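Putative thiol-disulfide isomerase or thioredoxin (Salmonella enterica subsp. enterica serovar Typhimurium, PDB 3L9V) probably catalyses thiol-disulfide exchange in the manner of DsbA, making or rearranging disulfide bonds in other proteins through a thioredoxin-type domain. Local coordinates at residues Pro28-Ala31 and Phe32-Met36; Ala86-Thr89 and Ala90-Glu94; Glu135-Phe138 and Lys139-Gly142; Ser172-Ala175 and Ala176-Lys180. All blocks are in the same frame, centred on the assembly; numbering follows the deposited sequence. Where two conformers were deposited one is given.

Contact 1: residues Pro28-Ala31 and Phe32-Met36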
loop_
_atom_site.group_PDB
_atom_site.type_symbol
_atom_site.label_atom_id
_atom_site.label_comp_id
_atom_site.label_asym_id
_atom_site.label_seq_id
_atom_site.Cartn_x
_atom_site.Cartn_y
_atom_site.Cartn_z
ATOM N N PRO A 28 -1.095 -1.076 -11.704
ATOM C CA PRO A 28 -0.447 -2.299 -11.231
ATOM C C PRO A 28 -0.687 -2.535 -9.727
ATOM O O PRO A 28 -0.731 -3.684 -9.317
ATOM C CB PRO A 28 1.039 -2.048 -11.511
ATOM C CG PRO A 28 1.072 -0.985 -12.521
ATOM C CD PRO A 28 -0.139 -0.129 -12.294
ATOM N N CYS A 29 -0.827 -1.463 -8.942
ATOM C CA CYS A 29 -1.173 -1.596 -7.516
ATOM C C CYS A 29 -2.555 -2.207 -7.367
ATOM O O CYS A 29 -2.754 -3.111 -6.568
ATOM C CB CYS A 29 -1.126 -0.246 -6.796
ATOM S SG CYS A 29 0.458 0.618 -6.846
ATOM N N TYR A 30 -3.508 -1.721 -8.162
ATOM C CA TYR A 30 -4.841 -2.313 -8.196
ATOM C C TYR A 30 -4.721 -3.791 -8.484
ATOM O O TYR A 30 -5.314 -4.631 -7.808
ATOM C CB TYR A 30 -5.677 -1.660 -9.313
ATOM C CG TYR A 30 -7.019 -2.337 -9.545
ATOM C CD1 TYR A 30 -7.947 -2.456 -8.512
ATOM C CD2 TYR A 30 -7.361 -2.840 -10.800
ATOM C CE1 TYR A 30 -9.181 -3.048 -8.720
ATOM C CE2 TYR A 30 -8.602 -3.439 -11.017
ATOM C CZ TYR A 30 -9.500 -3.537 -9.975
ATOM O OH TYR A 30 -10.712 -4.133 -10.172
ATOM N N ALA A 31 -3.952 -4.126 -9.522
ATOM C CA ALA A 31 -3.766 -5.529 -9.878
ATOM C C ALA A 31 -3.143 -6.346 -8.731
ATOM O O ALA A 31 -3.621 -7.446 -8.410
ATOM C CB ALA A 31 -2.939 -5.669 -11.186
ATOM N N PHE A 32 -2.081 -5.830 -8.105
ATOM C CA PHE A 32 -1.437 -6.609 -7.030
ATOM C C PHE A 32 -2.422 -6.892 -5.878
ATOM O O PHE A 32 -2.446 -7.987 -5.304
ATOM C CB PHE A 32 -0.215 -5.884 -6.448
ATOM C CG PHE A 32 1.036 -6.038 -7.258
ATOM C CD1 PHE A 32 0.984 -6.463 -8.582
ATOM C CD2 PHE A 32 2.268 -5.747 -6.701
ATOM C CE1 PHE A 32 2.143 -6.598 -9.325
ATOM C CE2 PHE A 32 3.434 -5.887 -7.444
ATOM C CZ PHE A 32 3.369 -6.305 -8.754
ATOM N N SER A 33 -3.208 -5.880 -5.529
ATOM C CA SER A 33 -4.049 -5.955 -4.340
ATOM C C SER A 33 -5.336 -6.721 -4.621
ATOM O O SER A 33 -5.744 -7.578 -3.840
ATOM C CB SER A 33 -4.399 -4.541 -3.862
ATOM O OG SER A 33 -5.486 -4.556 -2.952
ATOM N N GLN A 34 -5.970 -6.406 -5.746
ATOM C CA GLN A 34 -7.372 -6.764 -5.949
ATOM C C GLN A 34 -7.661 -7.845 -7.006
ATOM O O GLN A 34 -8.642 -8.572 -6.870
ATOM C CB GLN A 34 -8.174 -5.493 -6.291
ATOM C CG GLN A 34 -8.111 -4.414 -5.218
ATOM C CD GLN A 34 -8.777 -4.857 -3.937
ATOM O OE1 GLN A 34 -10.093 -4.974 -3.989
ATOM N NE2 GLN A 34 -8.120 -5.109 -2.911
ATOM N N THR A 35 -6.844 -7.958 -8.056
ATOM C CA THR A 35 -7.177 -8.907 -9.115
ATOM C C THR A 35 -6.181 -10.034 -9.329
ATOM O O THR A 35 -6.553 -11.106 -9.804
ATOM C CB THR A 35 -7.398 -8.204 -10.438
ATOM O OG1 THR A 35 -6.174 -7.596 -10.852
ATOM C CG2 THR A 35 -8.460 -7.128 -10.265
HETATM N N MSE A 36 -4.924 -9.829 -8.971
HETATM C CA MSE A 36 -3.943 -10.874 -9.241
HETATM C C MSE A 36 -3.478 -11.638 -8.023
HETATM O O MSE A 36 -2.710 -12.579 -8.151
HETATM C CB MSE A 36 -2.744 -10.288 -9.966
HETATM C CG MSE A 36 -3.085 -9.788 -11.343
HETATM SE SE MSE A 36 -1.491 -9.134 -12.220
HETATM C CE MSE A 36 -2.335 -8.740 -13.944
#
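Tyr30 and Gln34 meet one helical turn apart, their side chains crossing at about a right angle, and CE1 of Tyr30 lies 3.6 Å from CB of Gln34. With CG of Tyr30 opposite the backbone N, chi1 (172°) sets the ring so that its CD1-CE1 side meets Gln34 while its CE2 side and hydroxyl meet Thr35, whose CG2 is 3.7 Å from Tyr30 OH. A second close pair joins Ala31 and Met36: the small alanine leaves room for the long selenomethionine chain, whose SE lies 3.9 Å from Ala31 CB. Looser and exposed are Pro28 and the hydroxyl side of Thr35. On the side facing helix 80-93, Gln34 NE2 donates an almost straight bond to Ser33 OG (2.7 Å, 170°), tying two polar chains together. The last turn widens to pi-type: Ala31 O takes Met36 N in its carbonyl plane at 2.8 Å and Thr35 N from above that plane at 3.3 Å. Cys29 is probably the second cysteine of a thioredoxin-type CxxC and touches Pro147, just before strand 148-151. Phe32, buried, packs on helices 38-43 and 167-182, whereas Tyr30 and Gln34 lean on helix 80-93.

Contact 2: residues Ala86-Thr89 and Ala90-Glu94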
loop_
_atom_site.group_PDB
_atom_site.type_symbol
_atom_site.label_atom_id
_atom_site.label_comp_id
_atom_site.label_asym_id
_atom_site.label_seq_id
_atom_site.Cartn_x
_atom_site.Cartn_y
_atom_site.Cartn_z
ATOM N N ALA A 86 -12.430 -0.830 -0.690
ATOM C CA ALA A 86 -13.374 0.246 -1.010
ATOM C C ALA A 86 -12.822 1.312 -1.972
ATOM O O ALA A 86 -13.522 1.734 -2.904
ATOM C CB ALA A 86 -13.905 0.903 0.263
ATOM N N PHE A 87 -11.581 1.752 -1.755
ATOM C CA PHE A 87 -11.014 2.800 -2.597
ATOM C C PHE A 87 -10.591 2.318 -3.999
ATOM O O PHE A 87 -10.617 3.093 -4.960
ATOM C CB PHE A 87 -9.873 3.520 -1.891
ATOM C CG PHE A 87 -10.337 4.572 -0.902
ATOM C CD1 PHE A 87 -11.146 5.614 -1.303
ATOM C CD2 PHE A 87 -9.936 4.525 0.414
ATOM C CE1 PHE A 87 -11.555 6.589 -0.396
ATOM C CE2 PHE A 87 -10.356 5.484 1.325
ATOM C CZ PHE A 87 -11.167 6.507 0.925
ATOM N N PHE A 88 -10.193 1.052 -4.115
ATOM C CA PHE A 88 -9.884 0.517 -5.433
ATOM C C PHE A 88 -11.164 0.309 -6.244
ATOM O O PHE A 88 -11.201 0.581 -7.425
ATOM C CB PHE A 88 -9.078 -0.773 -5.327
ATOM C CG PHE A 88 -7.581 -0.537 -5.230
ATOM C CD1 PHE A 88 -6.959 0.314 -6.105
ATOM C CD2 PHE A 88 -6.816 -1.197 -4.271
ATOM C CE1 PHE A 88 -5.576 0.528 -6.024
ATOM C CE2 PHE A 88 -5.449 -0.987 -4.183
ATOM C CZ PHE A 88 -4.833 -0.125 -5.053
ATOM N N THR A 89 -12.213 -0.175 -5.591
ATOM C CA THR A 89 -13.519 -0.266 -6.234
ATOM C C THR A 89 -13.987 1.110 -6.669
ATOM O O THR A 89 -14.322 1.317 -7.837
ATOM C CB THR A 89 -14.540 -0.886 -5.288
ATOM O OG1 THR A 89 -14.061 -2.172 -4.909
ATOM C CG2 THR A 89 -15.905 -1.028 -5.973
ATOM N N ALA A 90 -13.951 2.069 -5.746
ATOM C CA ALA A 90 -14.445 3.410 -6.047
ATOM C C ALA A 90 -13.698 4.060 -7.196
ATOM O O ALA A 90 -14.298 4.747 -8.025
ATOM C CB ALA A 90 -14.399 4.305 -4.817
ATOM N N GLY A 91 -12.385 3.858 -7.252
ATOM C CA GLY A 91 -11.618 4.505 -8.295
ATOM C C GLY A 91 -11.563 3.673 -9.570
ATOM O O GLY A 91 -12.267 3.957 -10.543
HETATM N N MSE A 92 -10.716 2.644 -9.552
HETATM C CA MSE A 92 -10.479 1.772 -10.705
HETATM C C MSE A 92 -11.751 1.166 -11.305
HETATM O O MSE A 92 -11.910 1.115 -12.517
HETATM C CB MSE A 92 -9.570 0.619 -10.276
HETATM C CG MSE A 92 -8.177 1.061 -9.897
HETATM SE SE MSE A 92 -7.201 1.587 -11.487
HETATM C CE MSE A 92 -5.630 2.354 -10.546
ATOM N N VAL A 93 -12.633 0.660 -10.454
ATOM C CA VAL A 93 -13.816 -0.042 -10.945
ATOM C C VAL A 93 -14.951 0.921 -11.312
ATOM O O VAL A 93 -15.358 0.996 -12.474
ATOM C CB VAL A 93 -14.301 -1.118 -9.953
ATOM C CG1 VAL A 93 -15.589 -1.756 -10.447
ATOM C CG2 VAL A 93 -13.223 -2.186 -9.766
ATOM N N GLU A 94 -15.423 1.679 -10.328
ATOM C CA GLU A 94 -16.607 2.515 -10.489
ATOM C C GLU A 94 -16.346 3.934 -11.027
ATOM O O GLU A 94 -17.268 4.632 -11.446
ATOM C CB GLU A 94 -17.384 2.553 -9.169
ATOM C CG GLU A 94 -18.313 1.361 -8.984
ATOM C CD GLU A 94 -18.725 1.139 -7.530
ATOM O OE1 GLU A 94 -18.802 2.127 -6.754
ATOM O OE2 GLU A 94 -18.971 -0.036 -7.164
HETATM O O HOH W 1 -8.954 3.259 -7.119
#
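Phe88 and Met92 lie side by side and point the same way, CD1 of Phe88 4.1 Å from CG of Met92. Both belong to the end of helix 80-93, part of the helical domain that DsbA-like proteins carry inserted in their thioredoxin fold. The selenomethionine is bent at chi2 (-72°), which suits a flexible chain that must run beside a rigid ring, and its CG approaches that ring obliquely. Phe88 also meets Phe24 edge-to-face, so a large aromatic fits this buried place between the helical domain and the thioredoxin part.

On the outer side Thr89 and Glu94 form a second pair lying alongside each other, the methyl CG2 of Thr89 3.4 Å from Glu94 OE2. Thr89 directs its hydroxyl elsewhere, to Lys85 O one turn earlier, which satisfies the polar branch and leaves the methyl for the glutamate. Ala90 turns a small methyl toward helix 100-111 and Leu97, where Val106 packs against it.

Beneath these side chains the helix opens into a pi-type turn. Gly91, with no side chain and a psi of -77°, departs from regular helical geometry here. Val93 N makes only weak bonds, to Phe88 O and Thr89 O, but Glu94 N holds Thr89 O firmly at 2.7 Å, almost in line with the carbonyl. A water bridges the widened turn, donating to Phe87 O at 2.7 Å and accepting from Met92 N at 3.1 Å.

Contact 3: residues Glu135-Phe138 and Lys139-Gly142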
loop_
_atom_site.group_PDB
_atom_site.type_symbol
_atom_site.label_atom_id
_atom_site.label_comp_id
_atom_site.label_asym_id
_atom_site.label_seq_id
_atom_site.Cartn_x
_atom_site.Cartn_y
_atom_site.Cartn_z
ATOM N N GLU A 135 4.979 10.011 4.573
ATOM C CA GLU A 135 5.783 10.909 3.772
ATOM C C GLU A 135 7.263 10.783 4.159
ATOM O O GLU A 135 8.140 10.888 3.304
ATOM C CB GLU A 135 5.292 12.347 3.909
ATOM C CG GLU A 135 3.817 12.557 3.523
ATOM C CD GLU A 135 3.545 12.429 2.011
ATOM O OE1 GLU A 135 4.478 12.085 1.252
ATOM O OE2 GLU A 135 2.387 12.673 1.583
ATOM N N ARG A 136 7.535 10.542 5.442
ATOM C CA ARG A 136 8.904 10.343 5.908
ATOM C C ARG A 136 9.485 9.075 5.269
ATOM O O ARG A 136 10.565 9.097 4.674
ATOM C CB ARG A 136 8.941 10.246 7.446
ATOM C CG ARG A 136 10.299 9.880 8.029
ATOM C CD ARG A 136 10.439 10.346 9.498
ATOM N NE ARG A 136 9.619 9.569 10.421
ATOM C CZ ARG A 136 8.449 9.972 10.919
ATOM N NH1 ARG A 136 7.935 11.153 10.590
ATOM N NH2 ARG A 136 7.788 9.184 11.748
ATOM N N LEU A 137 8.740 7.981 5.358
ATOM C CA LEU A 137 9.244 6.712 4.860
ATOM C C LEU A 137 9.394 6.711 3.332
ATOM O O LEU A 137 10.237 5.985 2.789
ATOM C CB LEU A 137 8.398 5.555 5.372
ATOM C CG LEU A 137 8.389 5.424 6.902
ATOM C CD1 LEU A 137 7.416 4.323 7.373
ATOM C CD2 LEU A 137 9.810 5.178 7.445
ATOM N N PHE A 138 8.605 7.542 2.647
ATOM C CA PHE A 138 8.724 7.664 1.193
ATOM C C PHE A 138 10.147 8.104 0.910
ATOM O O PHE A 138 10.782 7.602 -0.000
ATOM C CB PHE A 138 7.725 8.682 0.625
ATOM C CG PHE A 138 7.768 8.838 -0.898
ATOM C CD1 PHE A 138 6.890 8.150 -1.709
ATOM C CD2 PHE A 138 8.657 9.715 -1.495
ATOM C CE1 PHE A 138 6.918 8.297 -3.110
ATOM C CE2 PHE A 138 8.682 9.874 -2.888
ATOM C CZ PHE A 138 7.803 9.160 -3.687
ATOM N N LYS A 139 10.650 9.032 1.714
ATOM C CA LYS A 139 11.993 9.556 1.475
ATOM C C LYS A 139 13.092 8.601 1.936
ATOM O O LYS A 139 14.098 8.462 1.252
ATOM C CB LYS A 139 12.173 10.956 2.071
ATOM C CG LYS A 139 11.138 11.976 1.588
ATOM C CD LYS A 139 11.467 13.384 2.074
ATOM C CE LYS A 139 11.690 13.412 3.579
ATOM N NZ LYS A 139 12.107 14.766 4.045
ATOM N N GLU A 140 12.878 7.905 3.053
ATOM C CA GLU A 140 13.889 6.998 3.606
ATOM C C GLU A 140 14.109 5.760 2.747
ATOM O O GLU A 140 15.230 5.275 2.641
ATOM C CB GLU A 140 13.519 6.569 5.031
ATOM C CG GLU A 140 13.541 7.723 6.048
ATOM C CD GLU A 140 13.256 7.250 7.460
ATOM O OE1 GLU A 140 13.423 6.041 7.746
ATOM O OE2 GLU A 140 12.848 8.086 8.284
ATOM N N TYR A 141 13.030 5.244 2.160
ATOM C CA TYR A 141 13.101 4.062 1.320
ATOM C C TYR A 141 13.550 4.429 -0.083
ATOM O O TYR A 141 13.777 3.556 -0.908
ATOM C CB TYR A 141 11.739 3.349 1.234
ATOM C CG TYR A 141 11.443 2.450 2.401
ATOM C CD1 TYR A 141 10.818 2.942 3.530
ATOM C CD2 TYR A 141 11.804 1.104 2.381
ATOM C CE1 TYR A 141 10.559 2.137 4.597
ATOM C CE2 TYR A 141 11.539 0.284 3.454
ATOM C CZ TYR A 141 10.916 0.819 4.566
ATOM O OH TYR A 141 10.630 0.038 5.654
ATOM N N GLY A 142 13.638 5.719 -0.364
ATOM C CA GLY A 142 14.047 6.179 -1.682
ATOM C C GLY A 142 13.019 5.840 -2.754
ATOM O O GLY A 142 13.379 5.485 -3.871
#
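Leu137 and Tyr141 make the apolar part of this helix end, with Leu137 CB 4.0 Å from CD1 of the tyrosine. The ring also presents its edge to a backbone oxygen: Leu137 O lies in the ring plane, 3.2 Å from Tyr141 CD1. A branched aliphatic chain and a broad aromatic suit this inward side, since Leu137 and Tyr141 both pack on Phe21 of strand 18-22, the tyrosine edge-to-face. Phe138 leaves the helix on another side, to rest on Leu59 and Val143.

Backbone bonds carry the turn to its close. Arg136 O accepts Glu140 N at 3.1 Å in its carbonyl plane and Lys139 N more weakly, while Tyr141 N binds Leu137 O. Helix 125-140 then stops in a Schellman motif at Gly142, whose positive phi (67°) a glycine adopts without strain. Gly142 N donates to Lys139 O.

Of the charged chains, Arg136, Lys139 and Glu140 stay on the solvent side. Arg136 and Glu140 run alongside each other, but the carboxylate meets the aliphatic part of the arginine, OE2 of Glu140 being 3.1 Å from Arg136 CG. Its distance to Arg136 NE, 4.1 Å, is too long for a salt bridge, although the opposite charges should still attract. OE2 lies near the guanidinium plane, at its edge, and the two flat groups are turned 43° apart. Glu135 instead turns toward helix 64-77, its OE2 bonded to the Ser58 hydroxyl.

Contact 4: residues Ser172-Ala175 and Ala176-Lys180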
loop_
_atom_site.group_PDB
_atom_site.type_symbol
_atom_site.label_atom_id
_atom_site.label_comp_id
_atom_site.label_asym_id
_atom_site.label_seq_id
_atom_site.Cartn_x
_atom_site.Cartn_y
_atom_site.Cartn_z
ATOM N N SER A 172 3.277 -16.281 -8.763
ATOM C CA SER A 172 4.143 -17.252 -8.106
ATOM C C SER A 172 5.611 -16.830 -8.144
ATOM O O SER A 172 6.340 -16.993 -7.160
ATOM C CB SER A 172 4.005 -18.633 -8.749
ATOM O OG SER A 172 2.683 -19.116 -8.622
ATOM N N ARG A 173 6.046 -16.298 -9.279
ATOM C CA ARG A 173 7.445 -15.911 -9.400
ATOM C C ARG A 173 7.767 -14.690 -8.561
ATOM O O ARG A 173 8.817 -14.631 -7.936
ATOM C CB ARG A 173 7.846 -15.723 -10.862
ATOM C CG ARG A 173 7.812 -17.037 -11.615
ATOM C CD ARG A 173 7.796 -16.840 -13.125
ATOM N NE ARG A 173 7.494 -18.113 -13.759
ATOM C CZ ARG A 173 7.320 -18.288 -15.061
ATOM N NH1 ARG A 173 7.407 -17.261 -15.890
ATOM N NH2 ARG A 173 7.049 -19.496 -15.525
ATOM N N TYR A 174 6.850 -13.726 -8.523
ATOM C CA TYR A 174 7.034 -12.528 -7.709
ATOM C C TYR A 174 7.117 -12.908 -6.224
ATOM O O TYR A 174 8.034 -12.486 -5.517
ATOM C CB TYR A 174 5.883 -11.540 -7.944
ATOM C CG TYR A 174 6.174 -10.109 -7.541
ATOM C CD1 TYR A 174 6.685 -9.199 -8.456
ATOM C CD2 TYR A 174 5.924 -9.667 -6.250
ATOM C CE1 TYR A 174 6.945 -7.886 -8.091
ATOM C CE2 TYR A 174 6.179 -8.357 -5.876
ATOM C CZ TYR A 174 6.685 -7.480 -6.788
ATOM O OH TYR A 174 6.917 -6.188 -6.408
ATOM N N ALA A 175 6.171 -13.723 -5.770
ATOM C CA ALA A 175 6.159 -14.184 -4.382
ATOM C C ALA A 175 7.378 -15.056 -4.034
ATOM O O ALA A 175 7.869 -15.005 -2.910
ATOM C CB ALA A 175 4.860 -14.936 -4.064
ATOM N N ALA A 176 7.848 -15.850 -4.996
ATOM C CA ALA A 176 9.001 -16.713 -4.781
ATOM C C ALA A 176 10.224 -15.879 -4.433
ATOM O O ALA A 176 10.978 -16.207 -3.516
ATOM C CB ALA A 176 9.273 -17.584 -6.012
ATOM N N VAL A 177 10.404 -14.778 -5.150
ATOM C CA VAL A 177 11.509 -13.887 -4.867
ATOM C C VAL A 177 11.367 -13.202 -3.503
ATOM O O VAL A 177 12.331 -13.099 -2.753
ATOM C CB VAL A 177 11.725 -12.864 -6.006
ATOM C CG1 VAL A 177 12.662 -11.752 -5.563
ATOM C CG2 VAL A 177 12.281 -13.581 -7.225
ATOM N N VAL A 178 10.167 -12.750 -3.170
ATOM C CA VAL A 178 9.958 -12.173 -1.845
ATOM C C VAL A 178 10.198 -13.179 -0.741
ATOM O O VAL A 178 10.841 -12.870 0.263
ATOM C CB VAL A 178 8.569 -11.569 -1.703
ATOM C CG1 VAL A 178 8.303 -11.197 -0.224
ATOM C CG2 VAL A 178 8.484 -10.361 -2.598
ATOM N N ARG A 179 9.664 -14.384 -0.931
ATOM C CA ARG A 179 9.913 -15.499 -0.032
ATOM C C ARG A 179 11.429 -15.713 0.185
ATOM O O ARG A 179 11.914 -15.723 1.318
ATOM C CB ARG A 179 9.263 -16.772 -0.587
ATOM C CG ARG A 179 9.373 -18.028 0.330
ATOM C CD ARG A 179 9.203 -19.333 -0.484
ATOM N NE ARG A 179 10.357 -19.527 -1.349
ATOM C CZ ARG A 179 10.323 -20.007 -2.591
ATOM N NH1 ARG A 179 9.176 -20.366 -3.154
ATOM N NH2 ARG A 179 11.458 -20.131 -3.270
ATOM N N LYS A 180 12.172 -15.875 -0.904
ATOM C CA LYS A 180 13.628 -16.031 -0.820
ATOM C C LYS A 180 14.301 -14.960 0.045
ATOM O O LYS A 180 15.130 -15.249 0.895
ATOM C CB LYS A 180 14.235 -16.026 -2.219
ATOM C CG LYS A 180 15.763 -15.911 -2.220
ATOM C CD LYS A 180 16.330 -16.099 -3.627
ATOM C CE LYS A 180 15.928 -14.943 -4.548
ATOM N NZ LYS A 180 16.314 -15.215 -5.968
#
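The Tyr174 ring receives Val178 CG2 obliquely, 4.5 Å from its CE2, a loose approach between residues one turn apart. Other residues do more to hold this ring: it meets Phe32 edge-to-face, and Phe162 with planes about 45° apart. The second flat group, the guanidinium of exposed Arg179, has Ala176 O above one face at 3.8 Å, displaced toward the rim. The bend at chi3 (69°) turns the guanidinium back toward that oxygen.

These residues lie on helix 167-182, the C-terminal helix of the thioredoxin fold, which packs against the central sheet and helix 38-43. Its inward side is apolar. Val177 and Val178 touch Ile157 of strand 155-157, and Val178 also reaches Val151 in the next strand. Both valines hold CG1 opposite the backbone N, an arrangement that places their branches beside the helix backbone with little conflict; CG2 of Val178 lies 3.6 Å from Tyr174 O. Ala175 is short enough for the helix to come close to Ala41. Tyr174 is the one aromatic residue in 172-180, and its hydroxyl is satisfied by Asn159 OD1.

Polar chains take the other sides. Arg173 extends to bond Gly163 O through NH1, and the hydroxyl of Ser172 bonds Glu168 O a turn back. The backbone is regular alpha-helix throughout: Ala176 N reaches Ser172 O at 2.9 Å, and Arg179 N reaches Ala175 O at 2.7 Å with an N-H...O angle of 169°.

How the contacts relate
Contact 1 lies between two others: Tyr30 and Gln34 pack on Phe88, Met92 and Val93 of contact 2, and the Phe32 ring touches Tyr174 of contact 4. It thereby joins the inserted helical domain to the C-terminal helix. Contact 3 stands apart on the opposite side of the chain's centre from contacts 1 and 2, centres about 22 and 26 Å away, and is the most solvent-exposed of the four. Contacts 1, 2 and 4, partly buried, turn aromatic and aliphatic residues into the protein, whereas contact 3 adds a charged surface pair to its one packed face. Contacts 1 and 2 end in widened pi-type turns, contact 3 in a Schellman motif at a glycine; contact 4 continues as uninterrupted helix.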